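Local coordinates for protein N-terminal acetyltransferase B complex subunit MDM20 (Candida albicans, PDB 5K04) that probably serves as the non-catalytic, largely helical subunit of the NatB N-terminal acetyltransferase complex, in which it contacts the NAT3 subunit, at residues 720-723 with 727-730; 382-387 with 392-397; 656-661 with 712-717; 354-359 with 399-404; 408-413 with 557-562. All blocks are in the same frame, centred on the assembly; numbering follows the deposited sequence.

Contact 1. Residues 720-723 with 727-730; sequences FEPP and DISQ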
# COMPACT_ATOMS: atom_id res chain seq x y z
N PHE A 720 -23.95 -17.39 -27.44
CA PHE A 720 -24.10 -16.30 -26.50
C PHE A 720 -25.56 -15.85 -26.48
O PHE A 720 -26.11 -15.47 -27.51
CB PHE A 720 -23.20 -15.13 -26.88
CG PHE A 720 -21.77 -15.36 -26.56
CD1 PHE A 720 -21.32 -15.24 -25.25
CD2 PHE A 720 -20.86 -15.68 -27.57
CE1 PHE A 720 -20.00 -15.45 -24.95
CE2 PHE A 720 -19.53 -15.89 -27.27
CZ PHE A 720 -19.09 -15.77 -25.96
N GLU A 721 -26.17 -15.91 -25.29
CA GLU A 721 -27.49 -15.37 -25.03
C GLU A 721 -27.30 -14.32 -23.94
O GLU A 721 -27.63 -14.55 -22.77
CB GLU A 721 -28.49 -16.44 -24.60
CG GLU A 721 -28.83 -17.43 -25.70
CD GLU A 721 -29.93 -18.40 -25.30
OE1 GLU A 721 -31.12 -18.05 -25.44
OE2 GLU A 721 -29.59 -19.51 -24.83
N PRO A 722 -26.77 -13.14 -24.31
CA PRO A 722 -26.53 -12.11 -23.29
C PRO A 722 -27.82 -11.61 -22.75
O PRO A 722 -28.88 -11.65 -23.41
CB PRO A 722 -25.78 -11.02 -24.09
CG PRO A 722 -25.56 -11.56 -25.48
CD PRO A 722 -26.58 -12.63 -25.67
N PRO A 723 -27.84 -11.10 -21.50
CA PRO A 723 -29.08 -10.61 -20.89
C PRO A 723 -29.52 -9.24 -21.38
O PRO A 723 -30.67 -8.85 -21.12
CB PRO A 723 -28.73 -10.56 -19.39
CG PRO A 723 -27.25 -10.34 -19.37
CD PRO A 723 -26.69 -11.08 -20.56
N ASP A 727 -23.13 -6.10 -28.69
CA ASP A 727 -22.42 -6.72 -29.80
C ASP A 727 -21.31 -7.59 -29.23
O ASP A 727 -20.39 -7.08 -28.58
CB ASP A 727 -21.84 -5.67 -30.75
CG ASP A 727 -21.10 -6.30 -31.92
OD1 ASP A 727 -21.74 -7.01 -32.74
OD2 ASP A 727 -19.87 -6.08 -32.01
N ILE A 728 -21.42 -8.90 -29.45
CA ILE A 728 -20.37 -9.83 -29.07
C ILE A 728 -19.21 -9.75 -30.05
O ILE A 728 -18.05 -9.98 -29.68
CB ILE A 728 -20.93 -11.27 -29.01
CG1 ILE A 728 -22.24 -11.29 -28.23
CG2 ILE A 728 -19.93 -12.20 -28.36
CD1 ILE A 728 -22.12 -10.72 -26.85
N SER A 729 -19.51 -9.39 -31.30
CA SER A 729 -18.61 -9.61 -32.43
C SER A 729 -17.29 -8.86 -32.25
O SER A 729 -16.21 -9.44 -32.41
CB SER A 729 -19.31 -9.16 -33.72
OG SER A 729 -18.46 -9.27 -34.84
N GLN A 730 -17.37 -7.57 -31.92
CA GLN A 730 -16.18 -6.74 -31.80
C GLN A 730 -15.25 -7.26 -30.71
O GLN A 730 -14.02 -7.18 -30.85
CB GLN A 730 -16.59 -5.30 -31.52
CG GLN A 730 -15.42 -4.37 -31.28
CD GLN A 730 -14.36 -4.48 -32.36
OE1 GLN A 730 -14.68 -4.48 -33.55
NE2 GLN A 730 -13.10 -4.59 -31.95
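Ile728 carries its CG1 branch beside the backbone N (chi1 -47°), which sets CG2 anti to that nitrogen and splits the side chain between two partners, Phe720 and Pro722. Phe720 likewise has its CG anti to the carbonyl carbon (chi1 -75°), which swings the ring toward Ile728, and the ring's own rotation turns one face to it. CG2 of Ile728 sits over that face as a CH-pi contact, 4.0 Å from the centroid of the Phe720 ring and 23° off the ring normal. The methyl is displaced toward the rim, so its closest ring atom is CD2: Ile728 CG2 to Phe720 CD2 is 3.7 Å. The other branch runs out to CD1, which reaches the CG corner of Pro722, with 3.8 Å between Ile728 CD1 and Pro722 CG. No hydrogen bond crosses between the segments; the contact is wholly apolar and lies near the surface. Just before the helix that follows, OD2 of Asp727 accepts from Gln730 N at 2.9 Å, a capping bond that approaches from above the carboxylate plane and ties down the turn bearing Ile728. The contact lies within the short connection from helix 707-717 to helix 729-747, which rests against helix 388-404: Phe720 packs on Ile392 and Lys393, and Ile728 on Val396.

Contact 2. Residues 382-387 with 392-397; sequences SDLDSS and IKNIVL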
# COMPACT_ATOMS: atom_id res chain seq x y z
N SER A 382 -22.30 -12.67 -9.34
CA SER A 382 -23.03 -13.89 -9.01
C SER A 382 -23.06 -14.86 -10.17
O SER A 382 -23.19 -16.07 -9.96
CB SER A 382 -24.46 -13.55 -8.60
OG SER A 382 -24.46 -12.76 -7.43
N ASP A 383 -22.95 -14.36 -11.41
CA ASP A 383 -23.02 -15.21 -12.59
C ASP A 383 -21.68 -15.86 -12.95
O ASP A 383 -21.66 -16.79 -13.76
CB ASP A 383 -23.54 -14.39 -13.77
CG ASP A 383 -23.70 -15.21 -15.04
OD1 ASP A 383 -24.44 -16.22 -15.00
OD2 ASP A 383 -23.13 -14.81 -16.08
N LEU A 384 -20.57 -15.39 -12.36
CA LEU A 384 -19.24 -15.85 -12.76
C LEU A 384 -19.04 -17.30 -12.34
O LEU A 384 -19.23 -17.65 -11.17
CB LEU A 384 -18.17 -14.97 -12.15
CG LEU A 384 -18.10 -13.54 -12.70
CD1 LEU A 384 -17.14 -12.73 -11.87
CD2 LEU A 384 -17.69 -13.52 -14.18
N ASP A 385 -18.66 -18.15 -13.29
CA ASP A 385 -18.47 -19.57 -13.02
C ASP A 385 -17.12 -20.12 -13.46
O ASP A 385 -16.91 -21.33 -13.36
CB ASP A 385 -19.62 -20.38 -13.66
CG ASP A 385 -19.59 -20.41 -15.21
OD1 ASP A 385 -18.55 -20.06 -15.82
OD2 ASP A 385 -20.61 -20.80 -15.81
N SER A 386 -16.20 -19.26 -13.95
CA SER A 386 -14.84 -19.54 -14.40
C SER A 386 -14.79 -20.24 -15.75
O SER A 386 -13.70 -20.40 -16.30
CB SER A 386 -14.05 -20.38 -13.38
OG SER A 386 -14.50 -21.72 -13.37
N SER A 387 -15.92 -20.64 -16.33
CA SER A 387 -15.88 -21.15 -17.68
C SER A 387 -15.51 -20.02 -18.64
O SER A 387 -15.96 -18.89 -18.45
CB SER A 387 -17.22 -21.77 -18.07
OG SER A 387 -18.18 -20.79 -18.41
N ILE A 392 -15.94 -14.50 -21.06
CA ILE A 392 -16.00 -13.65 -22.23
C ILE A 392 -17.33 -12.93 -22.30
O ILE A 392 -17.39 -11.72 -22.60
CB ILE A 392 -15.74 -14.49 -23.49
CG1 ILE A 392 -14.27 -14.93 -23.55
CG2 ILE A 392 -16.13 -13.73 -24.75
CD1 ILE A 392 -13.96 -15.90 -24.70
N LYS A 393 -18.43 -13.64 -22.02
CA LYS A 393 -19.74 -12.99 -22.00
C LYS A 393 -19.74 -11.81 -21.04
O LYS A 393 -20.17 -10.70 -21.40
CB LYS A 393 -20.82 -14.01 -21.62
CG LYS A 393 -22.20 -13.36 -21.36
CD LYS A 393 -23.24 -14.35 -20.82
CE LYS A 393 -23.06 -14.61 -19.35
NZ LYS A 393 -24.10 -15.49 -18.80
N ASN A 394 -19.21 -12.01 -19.84
CA ASN A 394 -19.24 -10.95 -18.85
C ASN A 394 -18.20 -9.86 -19.12
O ASN A 394 -18.42 -8.71 -18.73
CB ASN A 394 -19.09 -11.56 -17.46
CG ASN A 394 -20.41 -12.17 -16.97
OD1 ASN A 394 -21.42 -11.49 -16.88
ND2 ASN A 394 -20.41 -13.47 -16.70
N ILE A 395 -17.11 -10.18 -19.83
CA ILE A 395 -16.24 -9.13 -20.38
C ILE A 395 -17.05 -8.20 -21.29
O ILE A 395 -16.91 -6.97 -21.24
CB ILE A 395 -15.05 -9.75 -21.13
CG1 ILE A 395 -13.99 -10.25 -20.15
CG2 ILE A 395 -14.47 -8.75 -22.11
CD1 ILE A 395 -12.85 -11.03 -20.82
N VAL A 396 -17.89 -8.78 -22.15
CA VAL A 396 -18.72 -7.98 -23.06
C VAL A 396 -19.68 -7.09 -22.27
O VAL A 396 -19.93 -5.94 -22.63
CB VAL A 396 -19.47 -8.91 -24.02
CG1 VAL A 396 -20.40 -8.13 -24.90
CG2 VAL A 396 -18.48 -9.70 -24.85
N LEU A 397 -20.22 -7.62 -21.16
CA LEU A 397 -21.17 -6.83 -20.38
C LEU A 397 -20.47 -5.71 -19.63
O LEU A 397 -20.96 -4.57 -19.62
CB LEU A 397 -21.95 -7.75 -19.43
CG LEU A 397 -22.83 -8.83 -20.09
CD1 LEU A 397 -23.36 -9.87 -19.09
CD2 LEU A 397 -24.00 -8.19 -20.83
O HOH W 1 -24.95 -18.09 -17.00
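Asp383 meets Lys393 and Asn394 through a single carboxylate oxygen. The ionic part is a salt bridge, Lys393 NZ to Asp383 OD2 at 3.0 Å, made on the syn side of the carboxylate; a bend at chi3 (79°) in the otherwise extended lysine chain brings NZ there. The amide hydrogen bond comes from Asn394 ND2, 3.1 Å from Asp383 OD2 and nearly straight at 172°. It uses the anti side, and the two nitrogens reach OD2 from opposite faces of its plane, a double grip that should fix the carboxylate's rotation. A water donates to Asp383 OD1 at 2.8 Å and accepts a weak bond from Lys393 NZ. Van der Waals contact is slight: Leu384 CD2 lies 3.7 Å from Asn394 ND2. Within 382-387, Asp385 OD1 accepts from Ser387 N, an Asx turn. These bonds join the end of helix 372-383 to helix 388-404, the next in the chain across a short link, with Leu384 also on Trp414 and Asn394 on Leu418 of helix 409-419.

Contact 3. Residues 656-661 with 712-717; sequences NLLSGE and HEIIDS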
# COMPACT_ATOMS: atom_id res chain seq x y z
N ASN A 656 -8.13 -26.57 -20.63
CA ASN A 656 -8.86 -25.41 -21.12
C ASN A 656 -7.86 -24.48 -21.79
O ASN A 656 -7.19 -23.67 -21.12
CB ASN A 656 -9.59 -24.70 -19.99
CG ASN A 656 -10.09 -23.31 -20.40
OD1 ASN A 656 -10.41 -23.07 -21.57
ND2 ASN A 656 -10.15 -22.39 -19.44
N LEU A 657 -7.76 -24.57 -23.12
CA LEU A 657 -6.76 -23.80 -23.86
C LEU A 657 -6.94 -22.29 -23.71
O LEU A 657 -5.96 -21.55 -23.88
CB LEU A 657 -6.82 -24.18 -25.35
CG LEU A 657 -6.17 -25.53 -25.66
CD1 LEU A 657 -6.43 -26.00 -27.08
CD2 LEU A 657 -4.70 -25.38 -25.42
N LEU A 658 -8.15 -21.82 -23.39
CA LEU A 658 -8.37 -20.39 -23.21
C LEU A 658 -7.88 -19.87 -21.86
O LEU A 658 -7.76 -18.65 -21.70
CB LEU A 658 -9.86 -20.08 -23.40
CG LEU A 658 -10.39 -20.25 -24.82
CD1 LEU A 658 -11.88 -20.07 -24.80
CD2 LEU A 658 -9.78 -19.28 -25.80
N SER A 659 -7.57 -20.76 -20.91
CA SER A 659 -7.01 -20.35 -19.63
C SER A 659 -5.69 -19.61 -19.80
O SER A 659 -4.81 -20.03 -20.56
CB SER A 659 -6.78 -21.54 -18.71
OG SER A 659 -6.15 -21.10 -17.50
N GLY A 660 -5.57 -18.50 -19.06
CA GLY A 660 -4.35 -17.71 -19.06
C GLY A 660 -3.10 -18.45 -18.61
O GLY A 660 -1.99 -17.97 -18.85
N GLU A 661 -3.25 -19.60 -17.94
CA GLU A 661 -2.09 -20.39 -17.54
C GLU A 661 -1.23 -20.80 -18.71
O GLU A 661 -0.05 -21.11 -18.52
CB GLU A 661 -2.48 -21.68 -16.83
CG GLU A 661 -3.31 -21.54 -15.61
CD GLU A 661 -4.02 -22.83 -15.33
OE1 GLU A 661 -5.25 -22.89 -15.54
OE2 GLU A 661 -3.34 -23.80 -14.94
N HIS A 712 -9.09 -20.04 -31.20
CA HIS A 712 -10.01 -19.34 -32.09
C HIS A 712 -11.23 -20.19 -32.43
O HIS A 712 -12.34 -19.66 -32.57
CB HIS A 712 -9.27 -18.91 -33.37
CG HIS A 712 -8.32 -17.79 -33.16
ND1 HIS A 712 -7.65 -17.17 -34.20
CD2 HIS A 712 -7.92 -17.16 -32.03
CE1 HIS A 712 -6.89 -16.20 -33.72
NE2 HIS A 712 -7.04 -16.17 -32.40
N GLU A 713 -11.04 -21.50 -32.59
CA GLU A 713 -12.15 -22.40 -32.91
C GLU A 713 -13.12 -22.53 -31.74
O GLU A 713 -14.34 -22.56 -31.95
CB GLU A 713 -11.61 -23.78 -33.30
CG GLU A 713 -10.83 -23.80 -34.60
CD GLU A 713 -10.25 -25.18 -34.95
OE1 GLU A 713 -10.23 -26.06 -34.07
OE2 GLU A 713 -9.81 -25.35 -36.10
N ILE A 714 -12.60 -22.61 -30.52
CA ILE A 714 -13.46 -22.71 -29.34
C ILE A 714 -14.29 -21.45 -29.19
O ILE A 714 -15.49 -21.50 -28.88
CB ILE A 714 -12.59 -22.96 -28.08
CG1 ILE A 714 -11.82 -24.29 -28.19
CG2 ILE A 714 -13.43 -22.92 -26.81
CD1 ILE A 714 -10.62 -24.36 -27.24
N ILE A 715 -13.67 -20.29 -29.44
CA ILE A 715 -14.34 -19.00 -29.33
C ILE A 715 -15.46 -18.89 -30.37
O ILE A 715 -16.57 -18.46 -30.05
CB ILE A 715 -13.30 -17.88 -29.47
CG1 ILE A 715 -12.48 -17.79 -28.18
CG2 ILE A 715 -13.95 -16.57 -29.85
CD1 ILE A 715 -11.29 -16.83 -28.26
N ASP A 716 -15.18 -19.30 -31.62
CA ASP A 716 -16.18 -19.21 -32.68
C ASP A 716 -17.32 -20.19 -32.46
O ASP A 716 -18.44 -19.95 -32.93
CB ASP A 716 -15.53 -19.46 -34.04
CG ASP A 716 -14.61 -18.33 -34.48
OD1 ASP A 716 -14.67 -17.20 -33.93
OD2 ASP A 716 -13.81 -18.57 -35.41
N SER A 717 -17.07 -21.30 -31.76
CA SER A 717 -18.12 -22.28 -31.48
C SER A 717 -18.97 -21.91 -30.27
O SER A 717 -19.97 -22.59 -30.02
CB SER A 717 -17.50 -23.66 -31.24
OG SER A 717 -16.86 -23.69 -29.97
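Leu658 and Ile714 mark the closest backbone approach, 8.3 Å between their CA atoms, where a turn in the loop ahead of helix 661-682 faces the last turns of helix 707-717. Residues 656-659 form a type I beta turn, closed by Ser659 N to Asn656 O at 2.9 Å. The Asn656 side chain adds an Asx turn, its OD1 accepting from Leu658 N with the donor well above the carbonyl plane. Two leucines at the corner of the turn, Leu657 and Leu658, are thereby directed at the helix. The arrangement belongs to the helical architecture of this subunit, whose central family is placed in the TPR clan: a loop between helices packs on the side of a later helix, with 42 of the 50 intervening residues helical. Leu658 does most of the touching. Its CD1 methyl meets Ile714 CG2 at 3.8 Å as the two side chains run alongside one another, pointing opposite ways. The second methyl crosses Ile715, with Leu658 CD2 3.8 Å from Ile715 CD1. Ile715 reaches this spot because its CG1 branch lies beside the backbone N (chi1 -74°), carrying CD1 toward the loop. Leu657 comes nearest with its CB, 4.2 Å from Ile714 CD1. At the end of the turn, Ser659 OG accepts from Glu661 N, capping helix 661-682. Ile715 also packs on Lys736 and Ile739 of helix 729-747, while Leu658 rests on Pro388.

Contact 4. Residues 354-359 with 399-404; sequences DVYERF and KHLLEQ
Tyr356 bridges to both His400 and Leu401, and its ring does all the reaching from the 354-359 side. With CG anti to the backbone N (chi1 172°), the tyrosine extends away from its own helix and spans a gap of 9.8 Å between the CA atoms of Tyr356 and Leu401. The tight part is apolar. Leu401 CD2 comes up obliquely to the ring, 3.3 Å from Tyr356 CE1 and 3.8 Å from Tyr356 CZ, and both residues are buried and also pack on Thr376 of helix 372-383. The more open part lies at the phenol end, on the side of the partly exposed His400. The atoms are close here too, but it is the edge of the imidazole that meets the hydroxyl: Tyr356 OH is 3.1 Å from His400 CE1 and 3.4 Å from His400 ND1. Ile724 and Val726, from the loop before helix 729-747, lie against His400, and Ile724 also touches Glu357. Helix 353-358 and helix 388-404 are thus joined here by a single ring rather than by close backbone contact. The chemistry is mixed: ring carbons pack on Leu401 in the buried part, while the hydroxyl lies at the imidazole edge, toward the more exposed side.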
# COMPACT_ATOMS: atom_id res chain seq x y z
N ASP A 354 -33.63 -5.90 -15.13
CA ASP A 354 -34.86 -5.14 -15.31
C ASP A 354 -34.68 -3.70 -14.84
O ASP A 354 -35.18 -2.76 -15.47
CB ASP A 354 -36.02 -5.82 -14.56
CG ASP A 354 -35.75 -5.99 -13.07
OD1 ASP A 354 -34.59 -6.29 -12.69
OD2 ASP A 354 -36.69 -5.82 -12.28
N VAL A 355 -33.93 -3.50 -13.75
CA VAL A 355 -33.70 -2.14 -13.25
C VAL A 355 -32.69 -1.43 -14.14
O VAL A 355 -32.84 -0.25 -14.46
CB VAL A 355 -33.24 -2.17 -11.79
CG1 VAL A 355 -32.99 -0.76 -11.28
CG2 VAL A 355 -34.26 -2.88 -10.93
N TYR A 356 -31.63 -2.15 -14.55
CA TYR A 356 -30.69 -1.63 -15.53
C TYR A 356 -31.41 -1.09 -16.76
O TYR A 356 -31.14 0.03 -17.22
CB TYR A 356 -29.68 -2.70 -15.93
CG TYR A 356 -28.83 -2.23 -17.08
CD1 TYR A 356 -27.75 -1.38 -16.87
CD2 TYR A 356 -29.14 -2.59 -18.39
CE1 TYR A 356 -26.99 -0.92 -17.93
CE2 TYR A 356 -28.40 -2.12 -19.46
CZ TYR A 356 -27.32 -1.29 -19.23
OH TYR A 356 -26.57 -0.84 -20.29
N GLU A 357 -32.35 -1.86 -17.31
CA GLU A 357 -33.06 -1.42 -18.51
C GLU A 357 -33.86 -0.14 -18.28
O GLU A 357 -34.12 0.60 -19.23
CB GLU A 357 -33.98 -2.52 -19.03
CG GLU A 357 -33.24 -3.73 -19.64
CD GLU A 357 -32.51 -3.42 -20.94
OE1 GLU A 357 -32.71 -2.32 -21.51
OE2 GLU A 357 -31.72 -4.28 -21.40
N ARG A 358 -34.23 0.15 -17.03
CA ARG A 358 -34.96 1.38 -16.71
C ARG A 358 -34.04 2.56 -16.43
O ARG A 358 -34.51 3.70 -16.46
CB ARG A 358 -35.87 1.15 -15.50
CG ARG A 358 -37.16 0.41 -15.82
CD ARG A 358 -37.73 -0.24 -14.57
NE ARG A 358 -38.00 0.74 -13.52
CZ ARG A 358 -38.09 0.45 -12.22
NH1 ARG A 358 -37.92 -0.79 -11.79
NH2 ARG A 358 -38.35 1.42 -11.35
N PHE A 359 -32.76 2.32 -16.17
CA PHE A 359 -31.81 3.38 -15.85
C PHE A 359 -30.45 3.12 -16.51
O PHE A 359 -29.40 3.31 -15.88
CB PHE A 359 -31.64 3.53 -14.34
CG PHE A 359 -32.93 3.64 -13.56
CD1 PHE A 359 -33.57 2.51 -13.08
CD2 PHE A 359 -33.46 4.88 -13.25
CE1 PHE A 359 -34.74 2.61 -12.35
CE2 PHE A 359 -34.65 4.99 -12.52
CZ PHE A 359 -35.29 3.85 -12.07
N LYS A 399 -17.59 -4.14 -20.41
CA LYS A 399 -17.25 -3.12 -21.41
C LYS A 399 -18.48 -2.32 -21.82
O LYS A 399 -18.40 -1.11 -22.02
CB LYS A 399 -16.60 -3.77 -22.64
CG LYS A 399 -15.28 -4.46 -22.36
CD LYS A 399 -14.81 -5.24 -23.56
CE LYS A 399 -14.55 -4.33 -24.75
NZ LYS A 399 -14.37 -5.13 -25.99
N HIS A 400 -19.63 -2.99 -21.97
CA HIS A 400 -20.82 -2.27 -22.40
C HIS A 400 -21.26 -1.27 -21.35
O HIS A 400 -21.57 -0.12 -21.67
CB HIS A 400 -21.96 -3.25 -22.70
CG HIS A 400 -23.20 -2.56 -23.16
ND1 HIS A 400 -24.25 -2.26 -22.31
CD2 HIS A 400 -23.55 -2.06 -24.37
CE1 HIS A 400 -25.19 -1.63 -22.98
NE2 HIS A 400 -24.79 -1.50 -24.23
N LEU A 401 -21.30 -1.69 -20.08
CA LEU A 401 -21.59 -0.79 -18.97
C LEU A 401 -20.60 0.38 -18.91
O LEU A 401 -20.99 1.51 -18.62
CB LEU A 401 -21.59 -1.58 -17.66
CG LEU A 401 -22.53 -2.78 -17.63
CD1 LEU A 401 -22.41 -3.55 -16.33
CD2 LEU A 401 -23.98 -2.37 -17.89
N LEU A 402 -19.32 0.11 -19.17
CA LEU A 402 -18.29 1.15 -19.07
C LEU A 402 -18.38 2.18 -20.19
O LEU A 402 -17.79 3.26 -20.04
CB LEU A 402 -16.89 0.52 -19.03
CG LEU A 402 -16.47 -0.10 -17.69
CD1 LEU A 402 -15.26 -1.03 -17.77
CD2 LEU A 402 -16.18 1.03 -16.68
N GLU A 403 -19.07 1.87 -21.30
CA GLU A 403 -19.29 2.86 -22.36
C GLU A 403 -20.06 4.07 -21.85
O GLU A 403 -19.76 5.22 -22.20
CB GLU A 403 -20.07 2.24 -23.54
CG GLU A 403 -19.36 1.16 -24.36
CD GLU A 403 -20.31 0.45 -25.31
OE1 GLU A 403 -21.44 0.95 -25.50
OE2 GLU A 403 -19.93 -0.61 -25.86
N GLN A 404 -21.08 3.82 -21.04
CA GLN A 404 -21.92 4.86 -20.48
C GLN A 404 -21.50 5.26 -19.07
O GLN A 404 -21.71 6.41 -18.67
CB GLN A 404 -23.37 4.37 -20.47
CG GLN A 404 -24.40 5.42 -20.26
CD GLN A 404 -24.67 6.22 -21.50
OE1 GLN A 404 -24.36 5.79 -22.62
NE2 GLN A 404 -25.24 7.41 -21.32

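Contact 5. Residues 408-413 with 557-562; sequences NYKLKL and NGLEKI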
# COMPACT_ATOMS: atom_id res chain seq x y z
N ASN A 408 -16.33 4.22 -13.71
CA ASN A 408 -16.66 3.30 -12.64
C ASN A 408 -15.49 2.36 -12.43
O ASN A 408 -15.24 1.47 -13.25
CB ASN A 408 -17.93 2.52 -12.96
CG ASN A 408 -18.41 1.68 -11.78
OD1 ASN A 408 -17.61 1.06 -11.06
ND2 ASN A 408 -19.71 1.67 -11.56
N TYR A 409 -14.76 2.57 -11.33
CA TYR A 409 -13.52 1.84 -11.12
C TYR A 409 -13.78 0.38 -10.77
O TYR A 409 -13.00 -0.50 -11.17
CB TYR A 409 -12.68 2.54 -10.05
CG TYR A 409 -13.19 2.42 -8.62
CD1 TYR A 409 -12.99 1.26 -7.88
CD2 TYR A 409 -13.85 3.47 -8.01
CE1 TYR A 409 -13.44 1.15 -6.57
CE2 TYR A 409 -14.32 3.36 -6.68
CZ TYR A 409 -14.12 2.20 -5.98
OH TYR A 409 -14.56 2.09 -4.67
N LYS A 410 -14.87 0.08 -10.05
CA LYS A 410 -15.12 -1.31 -9.70
C LYS A 410 -15.32 -2.15 -10.95
O LYS A 410 -14.80 -3.27 -11.04
CB LYS A 410 -16.33 -1.43 -8.76
CG LYS A 410 -16.04 -0.91 -7.35
CD LYS A 410 -16.98 -1.51 -6.32
CE LYS A 410 -18.40 -1.10 -6.52
NZ LYS A 410 -18.60 0.34 -6.35
N LEU A 411 -16.06 -1.62 -11.93
CA LEU A 411 -16.23 -2.35 -13.18
C LEU A 411 -14.90 -2.53 -13.88
O LEU A 411 -14.65 -3.58 -14.48
CB LEU A 411 -17.22 -1.62 -14.10
CG LEU A 411 -18.65 -1.33 -13.62
CD1 LEU A 411 -19.45 -0.53 -14.69
CD2 LEU A 411 -19.39 -2.60 -13.24
N LYS A 412 -14.04 -1.50 -13.82
CA LYS A 412 -12.72 -1.58 -14.44
C LYS A 412 -11.85 -2.65 -13.78
O LYS A 412 -11.19 -3.44 -14.46
CB LYS A 412 -12.03 -0.22 -14.37
CG LYS A 412 -12.60 0.79 -15.36
CD LYS A 412 -11.81 2.07 -15.34
CE LYS A 412 -12.33 3.06 -16.39
NZ LYS A 412 -11.38 4.23 -16.43
N LEU A 413 -11.85 -2.68 -12.44
CA LEU A 413 -11.03 -3.68 -11.75
C LEU A 413 -11.48 -5.08 -12.11
O LEU A 413 -10.65 -5.96 -12.37
CB LEU A 413 -11.10 -3.47 -10.24
CG LEU A 413 -10.55 -2.15 -9.71
CD1 LEU A 413 -10.75 -2.06 -8.21
CD2 LEU A 413 -9.11 -2.02 -10.05
N ASN A 557 -16.24 -3.31 -2.80
CA ASN A 557 -16.79 -2.27 -1.94
C ASN A 557 -18.29 -2.17 -2.15
O ASN A 557 -18.75 -1.92 -3.26
CB ASN A 557 -16.11 -0.94 -2.23
CG ASN A 557 -16.18 0.02 -1.06
OD1 ASN A 557 -15.46 -0.15 -0.07
ND2 ASN A 557 -17.03 1.03 -1.16
N GLY A 558 -19.05 -2.38 -1.07
CA GLY A 558 -20.50 -2.40 -1.16
C GLY A 558 -21.08 -3.71 -1.60
O GLY A 558 -22.31 -3.83 -1.71
N LEU A 559 -20.24 -4.71 -1.85
CA LEU A 559 -20.68 -6.06 -2.16
C LEU A 559 -20.21 -6.99 -1.06
O LEU A 559 -19.30 -6.68 -0.29
CB LEU A 559 -20.12 -6.57 -3.50
CG LEU A 559 -20.38 -5.87 -4.82
CD1 LEU A 559 -19.61 -4.57 -4.93
CD2 LEU A 559 -19.93 -6.81 -5.91
N GLU A 560 -20.85 -8.16 -1.00
CA GLU A 560 -20.40 -9.22 -0.12
C GLU A 560 -19.35 -10.04 -0.87
O GLU A 560 -19.64 -10.57 -1.95
CB GLU A 560 -21.56 -10.10 0.33
CG GLU A 560 -21.16 -11.13 1.36
CD GLU A 560 -22.13 -12.30 1.45
OE1 GLU A 560 -23.30 -12.15 1.05
OE2 GLU A 560 -21.70 -13.38 1.93
N LYS A 561 -18.15 -10.12 -0.30
CA LYS A 561 -17.08 -10.91 -0.92
C LYS A 561 -17.40 -12.40 -0.84
O LYS A 561 -17.66 -12.94 0.24
CB LYS A 561 -15.74 -10.63 -0.26
CG LYS A 561 -14.60 -11.43 -0.90
CD LYS A 561 -13.26 -10.73 -0.71
CE LYS A 561 -12.14 -11.46 -1.44
NZ LYS A 561 -10.92 -10.60 -1.59
N ILE A 562 -17.39 -13.05 -2.00
CA ILE A 562 -17.61 -14.48 -2.13
C ILE A 562 -16.42 -15.06 -2.87
O ILE A 562 -15.60 -14.34 -3.44
CB ILE A 562 -18.91 -14.82 -2.88
CG1 ILE A 562 -18.89 -14.25 -4.30
CG2 ILE A 562 -20.13 -14.30 -2.13
CD1 ILE A 562 -19.98 -14.79 -5.16
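Lys410 lies along the Asn557 backbone and brings its CE to Leu559. Its CB leaves helix 409-419 toward the loop, and CG stands beside the backbone N. CD is the first atom to engage: it lies 3.6 Å from Asn557 O and 4.2 Å from Asn557 CB. A bend at chi3 (-65°) then places CE, which meets two partners on one side, Asn557 O at 3.4 Å and Leu559 CD1 at 4.0 Å. A further bend at chi4 (-64°) turns the tip, NZ, whose salt-bridge partner lies outside the loop, in Glu374 of helix 372-383. Alongside, Tyr409 OH approaches Asn557 CB at 4.2 Å. Asn408 OD1 accepts from Leu411 N, an N-cap for this helix. The contact joins the start of helix 409-419 to the loop preceding helix 571-584, and Leu377 of helix 372-383 touches both Lys410 and Leu559. NAT3 borders it too: Asn557 OD1 is hydrogen-bonded to Gln53 NE2 of the NAT3 chain, and Tyr409 packs on Pro17 of that chain.

Overall arrangement
Helix 388-404 links most of the set: contact 2 uses its middle, contact 4 its last turns, and contact 1 packs on it through Ile728 CD1, 3.7 Å from Val396 CG1. Contact 2 is nested in the loop closed by contact 4, their centres about 16 Å apart. Ile392 CD1 touches Ile715 CG1 at 4.2 Å, joining contacts 2 and 3, while Leu401 CB meets Leu411 CD1 at 3.8 Å between contacts 4 and 5. Contact 5 is the one that borders NAT3; the Tyr409 side chain is about 11 Å from coenzyme A. Contacts 1 and 3 lie farther off, their centres about 23 and 26 Å from that of contact 5.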